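Local coordinates for protein toxin PAU_02230 (Photorhabdus asymbiotica subsp. asymbiotica ATCC 43949, PDB 6HV6) that is a bacterial toxin whose modelled part is a mixed alpha/beta fold with a six-stranded antiparallel sheet flanked by helices, at residues A[65-69]-A[70-74]; A[212-215]-A[216-219]; A[273-277]-A[278-282]; A[324-327]-A[328-332]; A[357-361]-A[362-366]. The protein carries 1 engineered substitution. All coordinates share one frame; numbering follows the deposited sequence.

All five contacts are local, and they follow one another along the chain. Contact 1 is a separate two-stranded hairpin, with an apolar face against helices and a charged face of lysines and a glutamate. Contact 4 is the most buried and is mainly aromatic, on a helix packed against the six-stranded sheet. The other four are partly buried, between core and surface. Contact 3 leads into that sheet through strand 280-286 and mixes a hydroxyl-fastened turn with apolar packing. Contacts 2 and 5 are both helix starts. Residues 212-219 hold ethanediol near the first turn, whereas residues 357-366 use a capping box. These two touch through Gln214 and Asn362, and their centres are about 14 Å apart.

Contact 1 of 5, residues A[65-69]-A[70-74]; sequences EITIS and GYKFK
Ile66 pairs with Phe73, and Ile68 with Tyr71, in a beta hairpin with a two-residue loop, Ser69-Gly70, in a type I' turn. The backbone bonds run both ways. Ile66 N gives to Phe73 O at 2.9 Å. Phe73 N returns a bond to Ile66 O at 2.7 Å. At the turn, Tyr71 N reaches Ile68 O from above the carbonyl plane. Gly70 has a positive phi of 94°, which suits glycine in this turn.

The apolar contacts lie on the face with Ile66, Ile68, Tyr71 and Phe73. Ile68 CB meets Phe73 CE1 at 3.9 Å, and the two side chains cross at about a right angle. Ile66 O sits at the edge of the Phe73 ring. Helix 144-176 meets Ile66 and Ile68 on this face, and Tyr226 meets both rings.

The ionic contacts lie on the other face. Glu65 CG is anti to the backbone N (chi1 -180°), and the carboxylate reaches out between two lysines. Lys74 NZ makes a long salt bridge to Glu65 OE2 at 3.6 Å. Lys72 NZ meets the same Glu65 OE2 on its syn side, at 2.8 Å and 23° out of the carboxylate plane.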
loop_
_atom_site.group_PDB
_atom_site.type_symbol
_atom_site.label_atom_id
_atom_site.label_comp_id
_atom_site.label_asym_id
_atom_site.label_seq_id
_atom_site.Cartn_x
_atom_site.Cartn_y
_atom_site.Cartn_z
ATOM N N GLU A 65 -15.249 12.955 -6.046
ATOM C CA GLU A 65 -14.524 12.020 -6.891
ATOM C C GLU A 65 -13.042 12.347 -6.793
ATOM O O GLU A 65 -12.666 13.519 -6.738
ATOM C CB GLU A 65 -15.003 12.109 -8.343
ATOM C CG GLU A 65 -14.308 11.161 -9.305
ATOM C CD GLU A 65 -14.575 11.513 -10.760
ATOM O OE1 GLU A 65 -14.084 12.564 -11.225
ATOM O OE2 GLU A 65 -15.288 10.743 -11.436
ATOM N N ILE A 66 -12.206 11.315 -6.756
ATOM C CA ILE A 66 -10.761 11.492 -6.694
ATOM C C ILE A 66 -10.122 10.602 -7.748
ATOM O O ILE A 66 -10.424 9.405 -7.822
ATOM C CB ILE A 66 -10.201 11.175 -5.295
ATOM C CG1 ILE A 66 -10.774 12.168 -4.276
ATOM C CG2 ILE A 66 -8.670 11.216 -5.311
ATOM C CD1 ILE A 66 -10.595 11.750 -2.841
ATOM N N THR A 67 -9.247 11.189 -8.561
ATOM C CA THR A 67 -8.514 10.474 -9.597
ATOM C C THR A 67 -7.076 10.266 -9.146
ATOM O O THR A 67 -6.371 11.236 -8.842
ATOM C CB THR A 67 -8.562 11.239 -10.916
ATOM O OG1 THR A 67 -9.922 11.316 -11.355
ATOM C CG2 THR A 67 -7.744 10.531 -11.971
ATOM N N ILE A 68 -6.652 9.004 -9.088
ATOM C CA ILE A 68 -5.292 8.627 -8.711
ATOM C C ILE A 68 -4.661 7.961 -9.929
ATOM O O ILE A 68 -4.956 6.797 -10.235
ATOM C CB ILE A 68 -5.254 7.683 -7.505
ATOM C CG1 ILE A 68 -5.942 8.306 -6.291
ATOM C CG2 ILE A 68 -3.812 7.324 -7.183
ATOM C CD1 ILE A 68 -5.180 9.449 -5.697
ATOM N N SER A 69 -3.789 8.692 -10.622
ATOM C CA SER A 69 -3.001 8.162 -11.738
ATOM C C SER A 69 -3.884 7.495 -12.788
ATOM O O SER A 69 -3.618 6.389 -13.261
ATOM C CB SER A 69 -1.919 7.212 -11.230
ATOM O OG SER A 69 -0.966 7.937 -10.453
ATOM N N GLY A 70 -4.949 8.194 -13.162
ATOM C CA GLY A 70 -5.843 7.736 -14.198
ATOM C C GLY A 70 -7.045 6.955 -13.712
ATOM O O GLY A 70 -7.981 6.747 -14.494
ATOM N N TYR A 71 -7.062 6.527 -12.453
ATOM C CA TYR A 71 -8.164 5.744 -11.909
ATOM C C TYR A 71 -9.070 6.631 -11.069
ATOM O O TYR A 71 -8.598 7.325 -10.165
ATOM C CB TYR A 71 -7.648 4.576 -11.069
ATOM C CG TYR A 71 -6.947 3.530 -11.907
ATOM C CD1 TYR A 71 -7.662 2.493 -12.492
ATOM C CD2 TYR A 71 -5.584 3.601 -12.140
ATOM C CE1 TYR A 71 -7.032 1.540 -13.266
ATOM C CE2 TYR A 71 -4.942 2.649 -12.917
ATOM C CZ TYR A 71 -5.674 1.619 -13.474
ATOM O OH TYR A 71 -5.051 0.669 -14.252
ATOM N N LYS A 72 -10.367 6.590 -11.365
ATOM C CA LYS A 72 -11.355 7.397 -10.662
ATOM C C LYS A 72 -11.904 6.620 -9.474
ATOM O O LYS A 72 -12.282 5.453 -9.608
ATOM C CB LYS A 72 -12.494 7.794 -11.602
ATOM C CG LYS A 72 -12.027 8.509 -12.860
ATOM C CD LYS A 72 -13.032 9.557 -13.339
ATOM C CE LYS A 72 -14.351 8.939 -13.770
ATOM N NZ LYS A 72 -15.368 9.984 -14.102
ATOM N N PHE A 73 -11.940 7.265 -8.314
ATOM C CA PHE A 73 -12.536 6.681 -7.121
ATOM C C PHE A 73 -13.685 7.571 -6.690
ATOM O O PHE A 73 -13.490 8.767 -6.445
ATOM C CB PHE A 73 -11.501 6.515 -6.011
ATOM C CG PHE A 73 -10.380 5.617 -6.404
ATOM C CD1 PHE A 73 -9.307 6.108 -7.129
ATOM C CD2 PHE A 73 -10.427 4.269 -6.115
ATOM C CE1 PHE A 73 -8.281 5.281 -7.517
ATOM C CE2 PHE A 73 -9.396 3.430 -6.509
ATOM C CZ PHE A 73 -8.323 3.945 -7.213
ATOM N N LYS A 74 -14.877 6.990 -6.624
ATOM C CA LYS A 74 -16.092 7.733 -6.329
ATOM C C LYS A 74 -16.386 7.724 -4.836
ATOM O O LYS A 74 -16.242 6.697 -4.170
ATOM C CB LYS A 74 -17.273 7.137 -7.097
ATOM C CG LYS A 74 -17.442 7.691 -8.506
ATOM C CD LYS A 74 -17.873 9.151 -8.471
ATOM C CE LYS A 74 -18.033 9.732 -9.869
ATOM N NZ LYS A 74 -18.489 11.151 -9.825
#

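Contact 2 of 5, residues A[212-215]-A[216-219]; sequences SSQD and AKLS. With EDO (1,2-ethanediol), chain F.
This is a local helix-start contact, where the loop after helix 199-211 turns into helix 215-224. Gln214 holds the N-cap position. Its carbonyl begins the helical bonding: Leu218 N gives to Gln214 O at 2.9 Å. One residue on, Ser219 N gives to Asp215 O, also at 2.9 Å.

An ethanediol molecule, probably from the crystallisation liquor, lies against this first turn. Lys217 N donates to its O2 at 2.9 Å, with an N-H...O angle of 154°. The other end is held less firmly. Ethanediol O1 makes a weak bond to Asp215 OD1 at 3.1 Å. The methyl of Ala216 lies beside the two carbons, with Ala216 CB 3.5 Å from ethanediol C2.

Asp215 CG stands between its own backbone N and carbonyl carbon (chi1 42°). This brings OD1 to the ethanediol, while OD2 bonds to Tyr316 OH. The Gln214 amide turns back into the loop. Gln214 NE2 gives a nearly straight bond to Ser212 OG at 2.9 Å, with the hydroxyl oxygen in the amide plane. The same nitrogen also bonds to Asn362 OD1.

Around this turn, Leu218 packs on Leu205 and Met206 of helix 199-211. Asp215 and Ser219 touch Met314 of strand 313-317, so the turn joins a helix to the six-stranded sheet.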
loop_
_atom_site.group_PDB
_atom_site.type_symbol
_atom_site.label_atom_id
_atom_site.label_comp_id
_atom_site.label_asym_id
_atom_site.label_seq_id
_atom_site.Cartn_x
_atom_site.Cartn_y
_atom_site.Cartn_z
ATOM N N SER A 212 17.347 4.548 -14.134
ATOM C CA SER A 212 17.341 4.241 -15.558
ATOM C C SER A 212 16.231 4.975 -16.302
ATOM O O SER A 212 15.880 4.578 -17.412
ATOM C CB SER A 212 17.211 2.735 -15.773
ATOM O OG SER A 212 16.003 2.264 -15.180
ATOM N N SER A 213 15.672 6.037 -15.716
ATOM C CA SER A 213 14.637 6.843 -16.375
ATOM C C SER A 213 13.431 5.994 -16.759
ATOM O O SER A 213 12.867 6.145 -17.842
ATOM C CB SER A 213 15.193 7.569 -17.608
ATOM O OG SER A 213 16.396 8.244 -17.295
ATOM N N GLN A 214 13.024 5.097 -15.856
ATOM C CA GLN A 214 11.853 4.255 -16.055
ATOM C C GLN A 214 10.847 4.395 -14.924
ATOM O O GLN A 214 9.932 3.567 -14.827
ATOM C CB GLN A 214 12.267 2.787 -16.205
ATOM C CG GLN A 214 13.027 2.502 -17.501
ATOM C CD GLN A 214 13.377 1.033 -17.668
ATOM O OE1 GLN A 214 12.769 0.322 -18.474
ATOM N NE2 GLN A 214 14.360 0.572 -16.910
ATOM N N ASP A 215 10.993 5.427 -14.076
ATOM C CA ASP A 215 10.139 5.577 -12.905
ATOM C C ASP A 215 8.692 5.867 -13.283
ATOM O O ASP A 215 7.774 5.376 -12.623
ATOM C CB ASP A 215 10.673 6.673 -11.976
ATOM C CG ASP A 215 11.160 7.924 -12.722
ATOM O OD1 ASP A 215 12.002 7.806 -13.635
ATOM O OD2 ASP A 215 10.713 9.033 -12.373
ATOM N N ALA A 216 8.461 6.679 -14.317
ATOM C CA ALA A 216 7.088 6.946 -14.735
ATOM C C ALA A 216 6.422 5.684 -15.269
ATOM O O ALA A 216 5.264 5.398 -14.944
ATOM C CB ALA A 216 7.060 8.056 -15.785
ATOM N N LYS A 217 7.145 4.915 -16.081
ATOM C CA LYS A 217 6.625 3.648 -16.580
ATOM C C LYS A 217 6.297 2.691 -15.435
ATOM O O LYS A 217 5.213 2.101 -15.394
ATOM C CB LYS A 217 7.646 3.024 -17.531
ATOM C CG LYS A 217 7.290 1.623 -18.010
ATOM C CD LYS A 217 8.465 1.041 -18.781
ATOM C CE LYS A 217 8.053 0.529 -20.153
ATOM N NZ LYS A 217 7.099 -0.611 -20.055
ATOM N N LEU A 218 7.224 2.522 -14.493
ATOM C CA LEU A 218 6.971 1.590 -13.397
ATOM C C LEU A 218 5.814 2.057 -12.512
ATOM O O LEU A 218 5.026 1.233 -12.038
ATOM C CB LEU A 218 8.229 1.384 -12.561
ATOM C CG LEU A 218 7.976 0.435 -11.380
ATOM C CD1 LEU A 218 7.506 -0.953 -11.882
ATOM C CD2 LEU A 218 9.200 0.319 -10.500
ATOM N N SER A 219 5.705 3.372 -12.264
ATOM C CA SER A 219 4.561 3.899 -11.518
ATOM C C SER A 219 3.241 3.513 -12.167
ATOM O O SER A 219 2.289 3.129 -11.474
ATOM C CB SER A 219 4.641 5.426 -11.408
ATOM O OG SER A 219 5.570 5.809 -10.424
HETATM C C1 EDO F . 10.541 7.598 -16.355
HETATM O O1 EDO F . 10.629 9.013 -16.177
HETATM C C2 EDO F . 9.854 7.244 -17.672
HETATM O O2 EDO F . 9.423 5.874 -17.654
#

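Contact 3 of 5, residues A[273-277]-A[278-282]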
loop_
_atom_site.group_PDB
_atom_site.type_symbol
_atom_site.label_atom_id
_atom_site.label_comp_id
_atom_site.label_asym_id
_atom_site.label_seq_id
_atom_site.Cartn_x
_atom_site.Cartn_y
_atom_site.Cartn_z
ATOM N N LYS A 273 27.079 12.865 1.551
ATOM C CA LYS A 273 27.461 11.639 2.239
ATOM C C LYS A 273 26.470 10.516 1.974
ATOM O O LYS A 273 26.866 9.361 1.796
ATOM C CB LYS A 273 27.574 11.899 3.745
ATOM C CG LYS A 273 28.641 12.917 4.112
ATOM C CD LYS A 273 29.994 12.495 3.558
ATOM C CE LYS A 273 31.073 13.509 3.890
ATOM N NZ LYS A 273 31.210 13.720 5.353
ATOM N N LEU A 274 25.181 10.846 1.936
ATOM C CA LEU A 274 24.153 9.853 1.672
ATOM C C LEU A 274 24.217 9.359 0.231
ATOM O O LEU A 274 24.075 8.159 -0.035
ATOM C CB LEU A 274 22.795 10.475 1.973
ATOM C CG LEU A 274 21.538 9.635 2.017
ATOM C CD1 LEU A 274 21.524 8.776 3.258
ATOM C CD2 LEU A 274 20.374 10.591 2.009
ATOM N N PHE A 275 24.417 10.276 -0.714
ATOM C CA PHE A 275 24.486 9.958 -2.134
ATOM C C PHE A 275 25.912 10.206 -2.606
ATOM O O PHE A 275 26.261 11.333 -2.984
ATOM C CB PHE A 275 23.493 10.801 -2.933
ATOM C CG PHE A 275 22.091 10.732 -2.413
ATOM C CD1 PHE A 275 21.405 9.527 -2.398
ATOM C CD2 PHE A 275 21.453 11.873 -1.946
ATOM C CE1 PHE A 275 20.110 9.458 -1.926
ATOM C CE2 PHE A 275 20.157 11.809 -1.473
ATOM C CZ PHE A 275 19.483 10.596 -1.463
ATOM N N PRO A 276 26.772 9.187 -2.602
ATOM C CA PRO A 276 28.150 9.397 -3.071
ATOM C C PRO A 276 28.232 9.789 -4.535
ATOM O O PRO A 276 29.115 10.569 -4.914
ATOM C CB PRO A 276 28.818 8.038 -2.809
ATOM C CG PRO A 276 27.933 7.342 -1.825
ATOM C CD PRO A 276 26.543 7.805 -2.156
ATOM N N THR A 277 27.338 9.272 -5.372
ATOM C CA THR A 277 27.338 9.562 -6.797
ATOM C C THR A 277 26.109 10.386 -7.174
ATOM O O THR A 277 25.116 10.441 -6.440
ATOM C CB THR A 277 27.387 8.263 -7.616
ATOM O OG1 THR A 277 26.182 7.514 -7.422
ATOM C CG2 THR A 277 28.570 7.405 -7.179
ATOM N N GLU A 278 26.189 11.037 -8.337
ATOM C CA GLU A 278 25.083 11.856 -8.831
ATOM C C GLU A 278 23.837 11.048 -9.177
ATOM O O GLU A 278 22.785 11.651 -9.417
ATOM C CB GLU A 278 25.503 12.643 -10.071
ATOM C CG GLU A 278 26.509 13.747 -9.835
ATOM C CD GLU A 278 26.615 14.662 -11.034
ATOM O OE1 GLU A 278 25.604 15.313 -11.370
ATOM O OE2 GLU A 278 27.695 14.713 -11.657
ATOM N N ILE A 279 23.931 9.723 -9.250
ATOM C CA ILE A 279 22.776 8.851 -9.465
ATOM C C ILE A 279 22.904 7.720 -8.452
ATOM O O ILE A 279 23.685 6.783 -8.654
ATOM C CB ILE A 279 22.705 8.304 -10.897
ATOM C CG1 ILE A 279 22.642 9.449 -11.905
ATOM C CG2 ILE A 279 21.493 7.391 -11.065
ATOM C CD1 ILE A 279 22.736 8.990 -13.361
ATOM N N SER A 280 22.158 7.802 -7.352
ATOM C CA SER A 280 22.259 6.756 -6.349
ATOM C C SER A 280 20.973 6.696 -5.543
ATOM O O SER A 280 20.170 7.634 -5.523
ATOM C CB SER A 280 23.477 6.965 -5.440
ATOM O OG SER A 280 23.454 8.251 -4.856
ATOM N N SER A 281 20.784 5.560 -4.888
ATOM C CA SER A 281 19.554 5.288 -4.166
ATOM C C SER A 281 19.898 4.648 -2.835
ATOM O O SER A 281 20.886 3.916 -2.709
ATOM C CB SER A 281 18.620 4.373 -4.964
ATOM O OG SER A 281 18.251 4.969 -6.192
ATOM N N VAL A 282 19.070 4.946 -1.843
ATOM C CA VAL A 282 19.247 4.469 -0.485
ATOM C C VAL A 282 17.941 3.811 -0.064
ATOM O O VAL A 282 16.875 4.435 -0.132
ATOM C CB VAL A 282 19.623 5.614 0.470
ATOM C CG1 VAL A 282 19.626 5.132 1.894
ATOM C CG2 VAL A 282 20.996 6.202 0.098
#
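Phe275 and Ser280 meet where the chain leaves helix 271-274 and doubles back into strand 280-286. The tight part lies on the inner side of this bend. Ser280 OG sits 3.2 Å from Phe275 CB, near the plane of the ring at its edge. The same hydroxyl gives a hydrogen bond to Thr277 O at 3.2 Å. Ser280 OG stands between the backbone N and the carbonyl carbon (chi1 55°), which turns it back toward Thr277 O.

Further in, Val282 meets the end of the helix with one methyl. Val282 CG2 lies 3.9 Å from Phe275 CE1 and 4.0 Å from Leu274 CG. Both of these side chains cross Val282 at about a right angle. Leu274 CG also lies over the centre of one face of the Phe275 ring, 4.1 Å above its plane. Val282 CG2 approaches from the same side of the ring, but obliquely, while Ser280 OG lies at the edge.

The outer side is looser. Pro276, Thr277, Glu278 and Ile279 are exposed. Here the main fastening is polar: Thr277 OG1 gives a bond to Ile279 O at 2.9 Å. The hydroxyl comes from above the carbonyl plane, with a C=O...O angle of 107°. It spans just the tip of the bend.

The buried side continues into the six-stranded sheet. Ser280 and Val282 share backbone bonds with Lys295 and Ile293 of strand 289-296. Ser281 bonds through its backbone to Leu346, on strand 342-346 at the other side.

Contact 4 of 5, residues A[324-327]-A[328-332]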
loop_
_atom_site.group_PDB
_atom_site.type_symbol
_atom_site.label_atom_id
_atom_site.label_comp_id
_atom_site.label_asym_id
_atom_site.label_seq_id
_atom_site.Cartn_x
_atom_site.Cartn_y
_atom_site.Cartn_z
ATOM N N ALA A 324 14.445 16.080 2.404
ATOM C CA ALA A 324 14.710 15.561 3.741
ATOM C C ALA A 324 13.736 16.121 4.770
ATOM O O ALA A 324 13.331 15.410 5.698
ATOM C CB ALA A 324 16.144 15.878 4.151
ATOM N N ALA A 325 13.369 17.397 4.648
ATOM C CA ALA A 325 12.372 17.941 5.567
ATOM C C ALA A 325 11.043 17.210 5.404
ATOM O O ALA A 325 10.387 16.861 6.392
ATOM C CB ALA A 325 12.200 19.441 5.338
ATOM N N PHE A 326 10.655 16.940 4.160
ATOM C CA PHE A 326 9.416 16.215 3.906
ATOM C C PHE A 326 9.495 14.799 4.466
ATOM O O PHE A 326 8.576 14.333 5.144
ATOM C CB PHE A 326 9.137 16.195 2.406
ATOM C CG PHE A 326 7.907 15.442 2.038
ATOM C CD1 PHE A 326 6.658 15.900 2.427
ATOM C CD2 PHE A 326 7.995 14.272 1.306
ATOM C CE1 PHE A 326 5.518 15.205 2.092
ATOM C CE2 PHE A 326 6.847 13.563 0.964
ATOM C CZ PHE A 326 5.612 14.037 1.354
ATOM N N PHE A 327 10.600 14.103 4.197
ATOM C CA PHE A 327 10.783 12.750 4.717
ATOM C C PHE A 327 10.698 12.730 6.241
ATOM O O PHE A 327 10.055 11.848 6.827
ATOM C CB PHE A 327 12.127 12.189 4.229
ATOM C CG PHE A 327 12.530 10.893 4.884
ATOM C CD1 PHE A 327 12.135 9.673 4.343
ATOM C CD2 PHE A 327 13.319 10.893 6.028
ATOM C CE1 PHE A 327 12.500 8.477 4.948
ATOM C CE2 PHE A 327 13.691 9.702 6.637
ATOM C CZ PHE A 327 13.282 8.488 6.092
ATOM N N GLN A 328 11.331 13.695 6.908
ATOM C CA GLN A 328 11.268 13.707 8.368
ATOM C C GLN A 328 9.844 13.944 8.860
ATOM O O GLN A 328 9.403 13.313 9.827
ATOM C CB GLN A 328 12.211 14.763 8.946
ATOM C CG GLN A 328 12.125 14.837 10.471
ATOM C CD GLN A 328 13.113 15.808 11.085
ATOM O OE1 GLN A 328 13.375 16.877 10.532
ATOM N NE2 GLN A 328 13.668 15.440 12.236
ATOM N N LYS A 329 9.112 14.852 8.214
ATOM C CA LYS A 329 7.718 15.072 8.587
ATOM C C LYS A 329 6.901 13.792 8.424
ATOM O O LYS A 329 6.043 13.478 9.259
ATOM C CB LYS A 329 7.138 16.206 7.741
ATOM C CG LYS A 329 5.691 16.537 8.025
ATOM C CD LYS A 329 5.275 17.809 7.296
ATOM C CE LYS A 329 5.148 17.601 5.787
ATOM N NZ LYS A 329 4.868 18.898 5.082
ATOM N N LYS A 330 7.173 13.021 7.367
ATOM C CA LYS A 330 6.424 11.787 7.158
ATOM C C LYS A 330 6.808 10.707 8.167
ATOM O O LYS A 330 5.964 9.891 8.551
ATOM C CB LYS A 330 6.632 11.294 5.722
ATOM C CG LYS A 330 6.021 12.222 4.654
ATOM C CD LYS A 330 4.489 12.331 4.797
ATOM C CE LYS A 330 4.035 13.734 5.145
ATOM N NZ LYS A 330 2.543 13.875 5.044
ATOM N N MET A 331 8.064 10.666 8.609
ATOM C CA MET A 331 8.418 9.689 9.634
ATOM C C MET A 331 7.709 10.002 10.948
ATOM O O MET A 331 7.215 9.098 11.635
ATOM C CB MET A 331 9.935 9.651 9.824
ATOM C CG MET A 331 10.720 9.144 8.590
ATOM S SD MET A 331 10.166 7.554 7.876
ATOM C CE MET A 331 9.089 8.072 6.551
ATOM N N GLN A 332 7.634 11.279 11.307
ATOM C CA GLN A 332 6.891 11.643 12.508
ATOM C C GLN A 332 5.410 11.337 12.359
ATOM O O GLN A 332 4.768 10.914 13.324
ATOM C CB GLN A 332 7.142 13.112 12.824
ATOM C CG GLN A 332 8.636 13.384 12.935
ATOM C CD GLN A 332 8.956 14.766 13.441
ATOM O OE1 GLN A 332 8.248 15.729 13.145
ATOM N NE2 GLN A 332 10.029 14.874 14.219
#
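Phe326 O receives Lys330 N at 2.9 Å. Met331 N gives an equally short bond to Phe327 O, also 2.9 Å. These are successive i to i+4 bonds within helix 320-334, and they set the spacing for two side-chain pairs.

In the first pair, Lys330 CG lies over one face of the Phe326 ring, 4.0 Å from its centroid, as a CH-pi contact. The lysine chain then bends along the ring, and Lys330 CE comes to 3.7 Å from Phe326 CE1. Its ammonium group goes beyond the ring to Ser176 OG and Gln333 OE1. Lys329 also brings CE near the ring, but obliquely, and its NZ bonds to Ser176 O.

In the second pair, Met331 CG sits over a face of Phe327, 3.8 Å from the centroid and 23° off the normal. Bends at chi2 and chi3 curl the methionine back along the ring. Met331 SD is 4.2 Å from the centroid and approaches obliquely.

Phe327 CG is anti to the backbone N (chi1 170°), which leans the ring toward the next turn, where Met331 covers one face. Phe307 of strand 304-309 meets the Phe327 ring edge-to-face, and Trp173 does so with Phe326. The pairing of Phe327 with Met331 is a Met-aromatic contact at i, i+4 spacing, on an alpha helix packed against a beta sheet.

Contact 5 of 5, residues A[357-361]-A[362-366]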
loop_
_atom_site.group_PDB
_atom_site.type_symbol
_atom_site.label_atom_id
_atom_site.label_comp_id
_atom_site.label_asym_id
_atom_site.label_seq_id
_atom_site.Cartn_x
_atom_site.Cartn_y
_atom_site.Cartn_z
ATOM N N SER A 357 13.258 -15.163 -10.916
ATOM C CA SER A 357 12.508 -16.150 -11.700
ATOM C C SER A 357 12.860 -16.055 -13.179
ATOM O O SER A 357 11.992 -16.115 -14.050
ATOM C CB SER A 357 10.999 -16.000 -11.504
ATOM O OG SER A 357 10.654 -15.935 -10.133
ATOM N N GLY A 358 14.149 -15.893 -13.467
ATOM C CA GLY A 358 14.601 -15.810 -14.841
ATOM C C GLY A 358 14.448 -14.458 -15.502
ATOM O O GLY A 358 14.739 -14.339 -16.697
ATOM N N ARG A 359 14.004 -13.435 -14.774
ATOM C CA ARG A 359 13.821 -12.099 -15.325
ATOM C C ARG A 359 14.723 -11.119 -14.588
ATOM O O ARG A 359 14.771 -11.126 -13.355
ATOM C CB ARG A 359 12.354 -11.648 -15.224
ATOM C CG ARG A 359 11.375 -12.484 -16.057
ATOM C CD ARG A 359 10.199 -11.653 -16.605
ATOM N NE ARG A 359 9.332 -11.114 -15.557
ATOM C CZ ARG A 359 8.266 -10.344 -15.782
ATOM N NH1 ARG A 359 7.930 -10.017 -17.024
ATOM N NH2 ARG A 359 7.536 -9.893 -14.761
ATOM N N ASN A 360 15.438 -10.284 -15.339
ATOM C CA ASN A 360 16.160 -9.170 -14.738
ATOM C C ASN A 360 15.185 -8.035 -14.415
ATOM O O ASN A 360 14.004 -8.066 -14.781
ATOM C CB ASN A 360 17.278 -8.686 -15.662
ATOM C CG ASN A 360 16.771 -8.275 -17.037
ATOM O OD1 ASN A 360 15.842 -7.476 -17.156
ATOM N ND2 ASN A 360 17.379 -8.829 -18.085
ATOM N N LEU A 361 15.682 -7.017 -13.712
ATOM C CA LEU A 361 14.778 -5.956 -13.282
ATOM C C LEU A 361 14.183 -5.219 -14.474
ATOM O O LEU A 361 13.037 -4.756 -14.404
ATOM C CB LEU A 361 15.486 -4.974 -12.346
ATOM C CG LEU A 361 15.983 -5.453 -10.978
ATOM C CD1 LEU A 361 16.226 -4.254 -10.049
ATOM C CD2 LEU A 361 15.017 -6.441 -10.332
ATOM N N ASN A 362 14.925 -5.121 -15.584
ATOM C CA ASN A 362 14.386 -4.453 -16.767
ATOM C C ASN A 362 13.211 -5.230 -17.346
ATOM O O ASN A 362 12.176 -4.647 -17.695
ATOM C CB ASN A 362 15.479 -4.274 -17.820
ATOM C CG ASN A 362 16.281 -3.005 -17.625
ATOM O OD1 ASN A 362 15.872 -2.092 -16.910
ATOM N ND2 ASN A 362 17.423 -2.933 -18.289
ATOM N N GLU A 363 13.353 -6.551 -17.458
ATOM C CA GLU A 363 12.276 -7.368 -18.001
ATOM C C GLU A 363 11.057 -7.357 -17.092
ATOM O O GLU A 363 9.926 -7.488 -17.573
ATOM C CB GLU A 363 12.771 -8.798 -18.221
ATOM C CG GLU A 363 13.897 -8.897 -19.239
ATOM C CD GLU A 363 14.611 -10.232 -19.204
ATOM O OE1 GLU A 363 14.986 -10.680 -18.102
ATOM O OE2 GLU A 363 14.792 -10.836 -20.283
ATOM N N ILE A 364 11.264 -7.201 -15.782
ATOM C CA ILE A 364 10.139 -7.070 -14.862
ATOM C C ILE A 364 9.387 -5.771 -15.123
ATOM O O ILE A 364 8.148 -5.740 -15.116
ATOM C CB ILE A 364 10.623 -7.158 -13.406
ATOM C CG1 ILE A 364 11.211 -8.544 -13.119
ATOM C CG2 ILE A 364 9.477 -6.842 -12.436
ATOM C CD1 ILE A 364 11.913 -8.643 -11.766
ATOM N N ILE A 365 10.121 -4.682 -15.362
ATOM C CA ILE A 365 9.508 -3.424 -15.774
ATOM C C ILE A 365 8.985 -3.481 -17.207
ATOM O O ILE A 365 8.308 -2.554 -17.655
ATOM C CB ILE A 365 10.531 -2.284 -15.556
ATOM C CG1 ILE A 365 10.893 -2.169 -14.080
ATOM C CG2 ILE A 365 10.003 -0.912 -16.011
ATOM C CD1 ILE A 365 12.090 -1.292 -13.845
ATOM N N ASP A 366 9.260 -4.552 -17.943
ATOM C CA ASP A 366 8.638 -4.721 -19.254
ATOM C C ASP A 366 7.720 -5.939 -19.274
ATOM O O ASP A 366 6.702 -5.971 -18.583
ATOM C CB ASP A 366 9.698 -4.843 -20.350
ATOM C CG ASP A 366 10.465 -3.555 -20.559
ATOM O OD1 ASP A 366 9.965 -2.489 -20.138
ATOM O OD2 ASP A 366 11.564 -3.609 -21.153
HETATM O O HOH W 1 6.210 -7.416 -15.296
#
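A capping box between Asn360 and Glu363 starts the short helix 361-365. Asn360 is the N-cap. Glu363 N gives to Asn360 OD1 at 2.7 Å, with an N-H...O angle of 161°. In return, Asn360 N gives to Glu363 OE1 at 2.8 Å, using the anti lone pair of that oxygen. The amide and carboxylate planes are 22° apart, while the two side chains cross at about a right angle. Asn360 CG lies between its own N and carbonyl carbon (chi1 57°), which brings OD1 to the N-H of Glu363.

The helical bonds follow. Ile364 N reaches Asn360 O at 3.0 Å, and Ile365 N reaches Leu361 O at 3.1 Å.

Arg359 lies alongside this turn. Its chain bends at chi2 and chi3, so the guanidinium lies flat against the backbone, with Ile364 CA over the centre of one face. A water bridges the two: the water accepts from Arg359 NH2 at 2.9 Å and donates to Ile364 O. Arg359 NH2 also bonds to Ser239 OG of helix 235-244.

The apolar side is formed by Leu361 and Ile364. Leu361 CD2 and Ile364 CD1 are 4.1 Å apart. Both side chains also rest on Leu205 of helix 199-211, and Asn362 OD1 bonds to Trp208 NE1 of that helix.

The reciprocal pairing of the N-cap side chain with the backbone three residues on, and of that residue's side chain with the N-cap backbone, is the classic capping box of a helix N-terminus.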